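Local coordinates for cell division control protein Cdc48 (Mycobacterium smegmatis, PDB 5E7P), which probably binds and hydrolyses ATP as a Cdc48-type AAA ATPase, with ADP bound at two nucleotide sites, at residues 159-164 with 450-455; 131-136 with 171-176. All coordinates share one frame; numbering follows the deposited sequence.

How the contacts relate
From the N terminus, helix 127-133 comes first and supplies one side of contact 2. Helix 160-169 then begins with one side of contact 1 and runs into the loop that returns to helix 127-133, closing contact 2 over 34 intervening residues. Contact 1 closes much later, after 285 residues that include the sheet around strand 265-269 and helix 427-448. The two closures therefore cross, because 159-164 lies inside the loop closed by contact 2 while 450-455 lies far beyond it. Their centres are about 19 Å apart. Contact 2 is internal to the 112-199 region, and contact 1 joins that region to the helical part that follows the first ATPase sheet.

Contact 1 (159-164 with 450-455); sequences SAATSA and DDPVLR
Pro452 presses its ring against the first turn of helix 160-169, meeting Thr162 and Ala161 with no hydrogen bond between helix and loop. The methyl of Thr162 makes the closest approach: CG2 lies 3.7 Å from Pro452 CG, and the two side chains cross at about a right angle. Beside it, Ala161 CB points toward the loop and sits 4.0 Å from Pro452 CD, while Pro452 CG also rests against Ala161 O at 3.9 Å. Ala161 CB lies 4.0 Å from Asp451 CB as well, but the carboxylate of Asp451 leads away from the helix.

At the start of the helix, a hydrogen bond fixes the rotation of Thr162. Its OG1 donates to Ser159 O at 2.7 Å, tilted 33° from the carbonyl plane and with a C=O...donor angle of 105°. With OG1 held there, chi1 of 71° sets CG2 anti to the carbonyl carbon and presents it to the proline. Ser159 O also accepts Ser163 N, from the same face.

Pro452 also touches Ala445 of helix 427-448. This is plain helix-to-loop packing away from the nucleotide sites, joining the start of helix 160-169 to the linker between helices 427-448 and 456-462.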
ATOM      1  N   SER A 159      29.591  22.770  -5.642  1.00 78.48           N
ATOM      2  CA  SER A 159      29.251  21.457  -6.177  1.00 77.38           C
ATOM      3  C   SER A 159      29.837  20.340  -5.322  1.00 77.51           C
ATOM      4  O   SER A 159      29.330  19.218  -5.322  1.00 76.24           O
ATOM      5  CB  SER A 159      29.728  21.320  -7.624  1.00 79.19           C
ATOM      6  OG  SER A 159      29.001  22.181  -8.484  1.00 80.03           O
ATOM      7  N   ALA A 160      30.908  20.647  -4.598  1.00 79.45           N
ATOM      8  CA  ALA A 160      31.526  19.680  -3.701  1.00 79.34           C
ATOM      9  C   ALA A 160      30.631  19.427  -2.492  1.00 78.48           C
ATOM     10  O   ALA A 160      30.609  18.327  -1.938  1.00 77.40           O
ATOM     11  CB  ALA A 160      32.893  20.165  -3.257  1.00 81.34           C
ATOM     12  N   ALA A 161      29.895  20.457  -2.087  1.00 78.87           N
ATOM     13  CA  ALA A 161      28.967  20.344  -0.971  1.00 77.62           C
ATOM     14  C   ALA A 161      27.644  19.739  -1.429  1.00 76.47           C
ATOM     15  O   ALA A 161      26.915  19.144  -0.633  1.00 74.13           O
ATOM     16  CB  ALA A 161      28.742  21.701  -0.330  1.00 77.69           C
ATOM     17  N   THR A 162      27.338  19.894  -2.714  1.00 77.29           N
ATOM     18  CA  THR A 162      26.109  19.346  -3.279  1.00 75.99           C
ATOM     19  C   THR A 162      26.239  17.844  -3.512  1.00 74.70           C
ATOM     20  O   THR A 162      25.298  17.085  -3.276  1.00 73.09           O
ATOM     21  CB  THR A 162      25.727  20.032  -4.609  1.00 76.90           C
ATOM     22  OG1 THR A 162      26.649  19.641  -5.633  1.00 79.04           O
ATOM     23  CG2 THR A 162      25.745  21.545  -4.459  1.00 78.41           C
ATOM     24  N   SER A 163      27.409  17.420  -3.978  1.00 74.95           N
ATOM     25  CA  SER A 163      27.672  16.005  -4.206  1.00 73.54           C
ATOM     26  C   SER A 163      27.715  15.251  -2.881  1.00 70.62           C
ATOM     27  O   SER A 163      27.238  14.120  -2.782  1.00 69.18           O
ATOM     28  CB  SER A 163      28.983  15.814  -4.973  1.00 77.70           C
ATOM     29  OG  SER A 163      30.079  16.364  -4.261  1.00 81.21           O
ATOM     30  N   ALA A 164      28.286  15.887  -1.863  1.00 69.50           N
ATOM     31  CA  ALA A 164      28.318  15.311  -0.526  1.00 67.25           C
ATOM     32  C   ALA A 164      26.901  15.216   0.029  1.00 63.50           C
ATOM     33  O   ALA A 164      26.568  14.283   0.758  1.00 61.09           O
ATOM     34  CB  ALA A 164      29.197  16.147   0.394  1.00 68.14           C
ATOM     35  N   ASP A 450      25.606  29.717  -2.791  1.00121.78           N
ATOM     36  CA  ASP A 450      25.900  29.199  -1.461  1.00118.89           C
ATOM     37  C   ASP A 450      25.894  27.676  -1.448  1.00112.76           C
ATOM     38  O   ASP A 450      25.434  27.037  -2.394  1.00111.90           O
ATOM     39  CB  ASP A 450      24.882  29.718  -0.442  1.00119.35           C
ATOM     40  CG  ASP A 450      24.981  31.215  -0.227  1.00123.92           C
ATOM     41  OD1 ASP A 450      25.842  31.644   0.570  1.00126.86           O
ATOM     42  OD2 ASP A 450      24.194  31.961  -0.848  1.00124.49           O
ATOM     43  N   ASP A 451      26.414  27.100  -0.370  1.00107.93           N
ATOM     44  CA  ASP A 451      26.345  25.660  -0.163  1.00100.71           C
ATOM     45  C   ASP A 451      24.934  25.273   0.274  1.00 92.35           C
ATOM     46  O   ASP A 451      24.337  25.946   1.112  1.00 91.14           O
ATOM     47  CB  ASP A 451      27.376  25.218   0.876  1.00101.51           C
ATOM     48  CG  ASP A 451      27.646  26.285   1.920  1.00103.42           C
ATOM     49  OD1 ASP A 451      27.681  27.480   1.555  1.00105.03           O
ATOM     50  OD2 ASP A 451      27.823  25.927   3.103  1.00103.42           O
ATOM     51  N   PRO A 452      24.400  24.184  -0.298  1.00 86.46           N
ATOM     52  CA  PRO A 452      23.007  23.773  -0.086  1.00 80.55           C
ATOM     53  C   PRO A 452      22.694  23.429   1.366  1.00 75.80           C
ATOM     54  O   PRO A 452      23.430  22.677   2.002  1.00 75.34           O
ATOM     55  CB  PRO A 452      22.874  22.524  -0.962  1.00 79.54           C
ATOM     56  CG  PRO A 452      24.264  22.003  -1.089  1.00 82.19           C
ATOM     57  CD  PRO A 452      25.136  23.220  -1.133  1.00 86.11           C
ATOM     58  N   VAL A 453      21.601  23.982   1.880  1.00 73.05           N
ATOM     59  CA  VAL A 453      21.167  23.693   3.242  1.00 70.55           C
ATOM     60  C   VAL A 453      19.646  23.537   3.318  1.00 65.68           C
ATOM     61  O   VAL A 453      18.895  24.463   3.007  1.00 66.60           O
ATOM     62  CB  VAL A 453      21.669  24.764   4.238  1.00 73.31           C
ATOM     63  CG1 VAL A 453      21.411  26.172   3.705  1.00 75.89           C
ATOM     64  CG2 VAL A 453      21.033  24.563   5.603  1.00 70.94           C
ATOM     65  N   LEU A 454      19.203  22.351   3.726  1.00 60.19           N
ATOM     66  CA  LEU A 454      17.781  22.018   3.749  1.00 55.12           C
ATOM     67  C   LEU A 454      16.964  22.885   4.702  1.00 55.41           C
ATOM     68  O   LEU A 454      17.327  23.068   5.863  1.00 57.04           O
ATOM     69  CB  LEU A 454      17.579  20.543   4.101  1.00 50.99           C
ATOM     70  CG  LEU A 454      17.212  19.602   2.954  1.00 49.46           C
ATOM     71  CD1 LEU A 454      18.395  19.410   2.020  1.00 52.03           C
ATOM     72  CD2 LEU A 454      16.717  18.266   3.490  1.00 46.52           C
ATOM     73  N   ARG A 455      15.852  23.411   4.201  1.00 55.27           N
ATOM     74  CA  ARG A 455      14.922  24.167   5.027  1.00 56.50           C
ATOM     75  C   ARG A 455      13.533  23.543   4.951  1.00 53.51           C
ATOM     76  O   ARG A 455      13.312  22.606   4.185  1.00 53.32           O
ATOM     77  CB  ARG A 455      14.886  25.632   4.595  1.00 60.79           C
ATOM     78  CG  ARG A 455      14.607  25.835   3.119  1.00 63.89           C
ATOM     79  CD  ARG A 455      14.803  27.288   2.716  1.00 68.52           C
ATOM     80  NE  ARG A 455      16.153  27.758   3.020  1.00 72.24           N
ATOM     81  CZ  ARG A 455      16.632  28.941   2.650  1.00 75.47           C
ATOM     82  NH1 ARG A 455      15.873  29.778   1.955  1.00 75.91           N
ATOM     83  NH2 ARG A 455      17.872  29.285   2.972  1.00 77.90           N
TER

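Contact 2 (131-136 with 171-176); sequences RMALLG and ITWTSE
Trp173 lays one face of its indole against the last turn of helix 127-133, where the methyl of Ala133 sits over it. Ala133 CB is 3.7 Å from the centroid of the five-membered ring and 20° off its normal, a CH-pi contact over the face. The nearest ring atom is CE2, 3.5 Å from Ala133 CB, with CZ2 close behind, so the methyl rests over the middle of the indole near the fusion of its two rings. On the opposite face, Ile171 CA stands above the plane toward the rim, and the indole thus lies between the helix and its own chain.

Met132 comes to the ring in another way. Its CG is anti to the backbone N (chi1 179°) and the chain stays extended to the sulfur, which ends beside the six-membered ring with SD 4.0 Å from Trp173 CZ3. The approach is oblique, and the two side chains cross at about a right angle in a Met-aromatic contact. A bend at chi3 carries CE away from the indole.

The indole NE1 makes a weak hydrogen bond to Leu147 O, which gives this buried N-H a partner. Leu148, in a loop, and Arg435 of helix 427-448 also touch the tryptophan.

The side chain of Met132 comes within about 4 Å of the ADP in the first nucleotide site, and Leu135 just beyond touches Pro193 and Ala428 of the pocket of that ADP. The contact packs the C-terminal end of helix 127-133 against the loop leading to strand 177-184, with Met132 and Leu135 of the helix side next to the first ADP pocket of this Cdc48-like protein.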
ATOM      1  N   ARG A 131      15.393   0.199  -9.118  1.00 40.00           N
ATOM      2  CA  ARG A 131      14.104   0.031  -8.461  1.00 38.43           C
ATOM      3  C   ARG A 131      13.904   1.077  -7.369  1.00 37.70           C
ATOM      4  O   ARG A 131      12.812   1.622  -7.210  1.00 36.46           O
ATOM      5  CB  ARG A 131      13.986  -1.376  -7.880  1.00 36.94           C
ATOM      6  CG  ARG A 131      12.690  -1.645  -7.147  1.00 36.07           C
ATOM      7  CD  ARG A 131      12.627  -3.095  -6.706  1.00 37.79           C
ATOM      8  NE  ARG A 131      13.817  -3.492  -5.955  1.00 37.98           N
ATOM      9  CZ  ARG A 131      14.231  -4.749  -5.824  1.00 39.96           C
ATOM     10  NH1 ARG A 131      13.556  -5.735  -6.403  1.00 41.38           N
ATOM     11  NH2 ARG A 131      15.323  -5.021  -5.125  1.00 40.08           N
ATOM     12  N   MET A 132      14.967   1.357  -6.626  1.00 38.22           N
ATOM     13  CA  MET A 132      14.927   2.377  -5.586  1.00 39.27           C
ATOM     14  C   MET A 132      14.631   3.760  -6.167  1.00 40.77           C
ATOM     15  O   MET A 132      13.827   4.518  -5.622  1.00 40.01           O
ATOM     16  CB  MET A 132      16.255   2.411  -4.830  1.00 40.16           C
ATOM     17  CG  MET A 132      16.320   3.458  -3.730  1.00 40.71           C
ATOM     18  SD  MET A 132      17.968   3.591  -3.011  1.00 65.23           S
ATOM     19  CE  MET A 132      18.246   1.898  -2.494  1.00 67.86           C
ATOM     20  N   ALA A 133      15.285   4.078  -7.279  1.00 42.97           N
ATOM     21  CA  ALA A 133      15.161   5.393  -7.896  1.00 44.97           C
ATOM     22  C   ALA A 133      13.807   5.600  -8.573  1.00 46.07           C
ATOM     23  O   ALA A 133      13.336   6.730  -8.697  1.00 46.70           O
ATOM     24  CB  ALA A 133      16.294   5.612  -8.894  1.00 45.57           C
ATOM     25  N   LEU A 134      13.185   4.509  -9.010  1.00 46.24           N
ATOM     26  CA  LEU A 134      11.926   4.595  -9.746  1.00 44.99           C
ATOM     27  C   LEU A 134      10.746   4.063  -8.944  1.00 41.15           C
ATOM     28  O   LEU A 134       9.663   3.854  -9.489  1.00 40.27           O
ATOM     29  CB  LEU A 134      12.030   3.836 -11.071  1.00 45.74           C
ATOM     30  CG  LEU A 134      13.019   4.397 -12.093  1.00 48.14           C
ATOM     31  CD1 LEU A 134      13.125   3.474 -13.299  1.00 49.13           C
ATOM     32  CD2 LEU A 134      12.608   5.798 -12.520  1.00 47.95           C
ATOM     33  N   LEU A 135      10.961   3.850  -7.650  1.00 37.50           N
ATOM     34  CA  LEU A 135       9.937   3.273  -6.785  1.00 37.72           C
ATOM     35  C   LEU A 135       8.650   4.095  -6.796  1.00 38.40           C
ATOM     36  O   LEU A 135       8.668   5.296  -6.525  1.00 39.82           O
ATOM     37  CB  LEU A 135      10.468   3.137  -5.356  1.00 37.87           C
ATOM     38  CG  LEU A 135       9.681   2.234  -4.404  1.00 38.71           C
ATOM     39  CD1 LEU A 135       9.648   0.800  -4.922  1.00 38.40           C
ATOM     40  CD2 LEU A 135      10.286   2.284  -3.006  1.00 39.50           C
ATOM     41  N   GLY A 136       7.540   3.442  -7.126  1.00 36.05           N
ATOM     42  CA  GLY A 136       6.237   4.082  -7.099  1.00 34.55           C
ATOM     43  C   GLY A 136       5.808   4.720  -8.409  1.00 36.24           C
ATOM     44  O   GLY A 136       4.629   5.007  -8.604  1.00 37.90           O
ATOM     45  N   ILE A 171      21.581   9.516  -2.826  1.00 59.66           N
ATOM     46  CA  ILE A 171      21.544   9.616  -4.279  1.00 59.61           C
ATOM     47  C   ILE A 171      22.864   9.141  -4.884  1.00 64.34           C
ATOM     48  O   ILE A 171      23.891   9.813  -4.777  1.00 64.95           O
ATOM     49  CB  ILE A 171      21.230  11.051  -4.748  1.00 56.57           C
ATOM     50  CG1 ILE A 171      19.854  11.482  -4.238  1.00 53.08           C
ATOM     51  CG2 ILE A 171      21.287  11.139  -6.262  1.00 56.28           C
ATOM     52  CD1 ILE A 171      19.422  12.849  -4.718  1.00 53.10           C
ATOM     53  N   THR A 172      22.825   7.970  -5.511  1.00 67.61           N
ATOM     54  CA  THR A 172      24.010   7.368  -6.109  1.00 71.09           C
ATOM     55  C   THR A 172      23.966   7.465  -7.630  1.00 72.61           C
ATOM     56  O   THR A 172      24.970   7.760  -8.278  1.00 75.39           O
ATOM     57  CB  THR A 172      24.140   5.892  -5.701  1.00 71.75           C
ATOM     58  OG1 THR A 172      24.215   5.798  -4.273  1.00 69.36           O
ATOM     59  CG2 THR A 172      25.388   5.268  -6.317  1.00 75.51           C
ATOM     60  N   TRP A 173      22.786   7.220  -8.190  1.00 71.37           N
ATOM     61  CA  TRP A 173      22.584   7.264  -9.633  1.00 71.41           C
ATOM     62  C   TRP A 173      22.698   8.683 -10.186  1.00 74.53           C
ATOM     63  O   TRP A 173      22.704   9.658  -9.434  1.00 74.50           O
ATOM     64  CB  TRP A 173      21.216   6.680  -9.984  1.00 66.80           C
ATOM     65  CG  TRP A 173      20.088   7.361  -9.276  1.00 63.16           C
ATOM     66  CD1 TRP A 173      19.307   8.368  -9.760  1.00 62.38           C
ATOM     67  CD2 TRP A 173      19.616   7.089  -7.951  1.00 60.76           C
ATOM     68  NE1 TRP A 173      18.375   8.738  -8.822  1.00 60.75           N
ATOM     69  CE2 TRP A 173      18.544   7.968  -7.701  1.00 59.67           C
ATOM     70  CE3 TRP A 173      19.996   6.188  -6.950  1.00 59.71           C
ATOM     71  CZ2 TRP A 173      17.846   7.971  -6.495  1.00 58.63           C
ATOM     72  CZ3 TRP A 173      19.304   6.192  -5.754  1.00 58.41           C
ATOM     73  CH2 TRP A 173      18.240   7.077  -5.536  1.00 58.22           C
ATOM     74  N   THR A 174      22.782   8.789 -11.507  1.00 77.67           N
ATOM     75  CA  THR A 174      22.902  10.084 -12.166  1.00 81.06           C
ATOM     76  C   THR A 174      21.619  10.443 -12.905  1.00 82.86           C
ATOM     77  O   THR A 174      20.648   9.688 -12.882  1.00 81.76           O
ATOM     78  CB  THR A 174      24.082  10.104 -13.155  1.00 82.93           C
ATOM     79  OG1 THR A 174      23.915   9.061 -14.124  1.00 83.06           O
ATOM     80  CG2 THR A 174      25.395   9.897 -12.416  1.00 83.21           C
ATOM     81  N   SER A 175      21.622  11.599 -13.560  1.00 86.37           N
ATOM     82  CA  SER A 175      20.444  12.077 -14.276  1.00 88.24           C
ATOM     83  C   SER A 175      20.491  11.716 -15.757  1.00 90.80           C
ATOM     84  O   SER A 175      20.671  12.584 -16.611  1.00 92.25           O
ATOM     85  CB  SER A 175      20.300  13.591 -14.119  1.00 89.75           C
ATOM     86  OG  SER A 175      21.411  14.272 -14.677  1.00 92.65           O
ATOM     87  N   GLU A 176      20.327  10.433 -16.058  1.00 91.59           N
ATOM     88  CA  GLU A 176      20.314   9.979 -17.443  1.00 93.78           C
ATOM     89  C   GLU A 176      18.926   9.499 -17.851  1.00 87.07           C
ATOM     90  O   GLU A 176      18.295   8.715 -17.142  1.00 84.49           O
ATOM     91  CB  GLU A 176      21.341   8.866 -17.661  1.00100.47           C
ATOM     92  CG  GLU A 176      21.386   8.347 -19.089  1.00105.65           C
ATOM     93  CD  GLU A 176      22.382   7.220 -19.270  1.00109.77           C
ATOM     94  OE1 GLU A 176      23.253   7.051 -18.390  1.00111.18           O
ATOM     95  OE2 GLU A 176      22.289   6.504 -20.290  1.00110.81           O
TER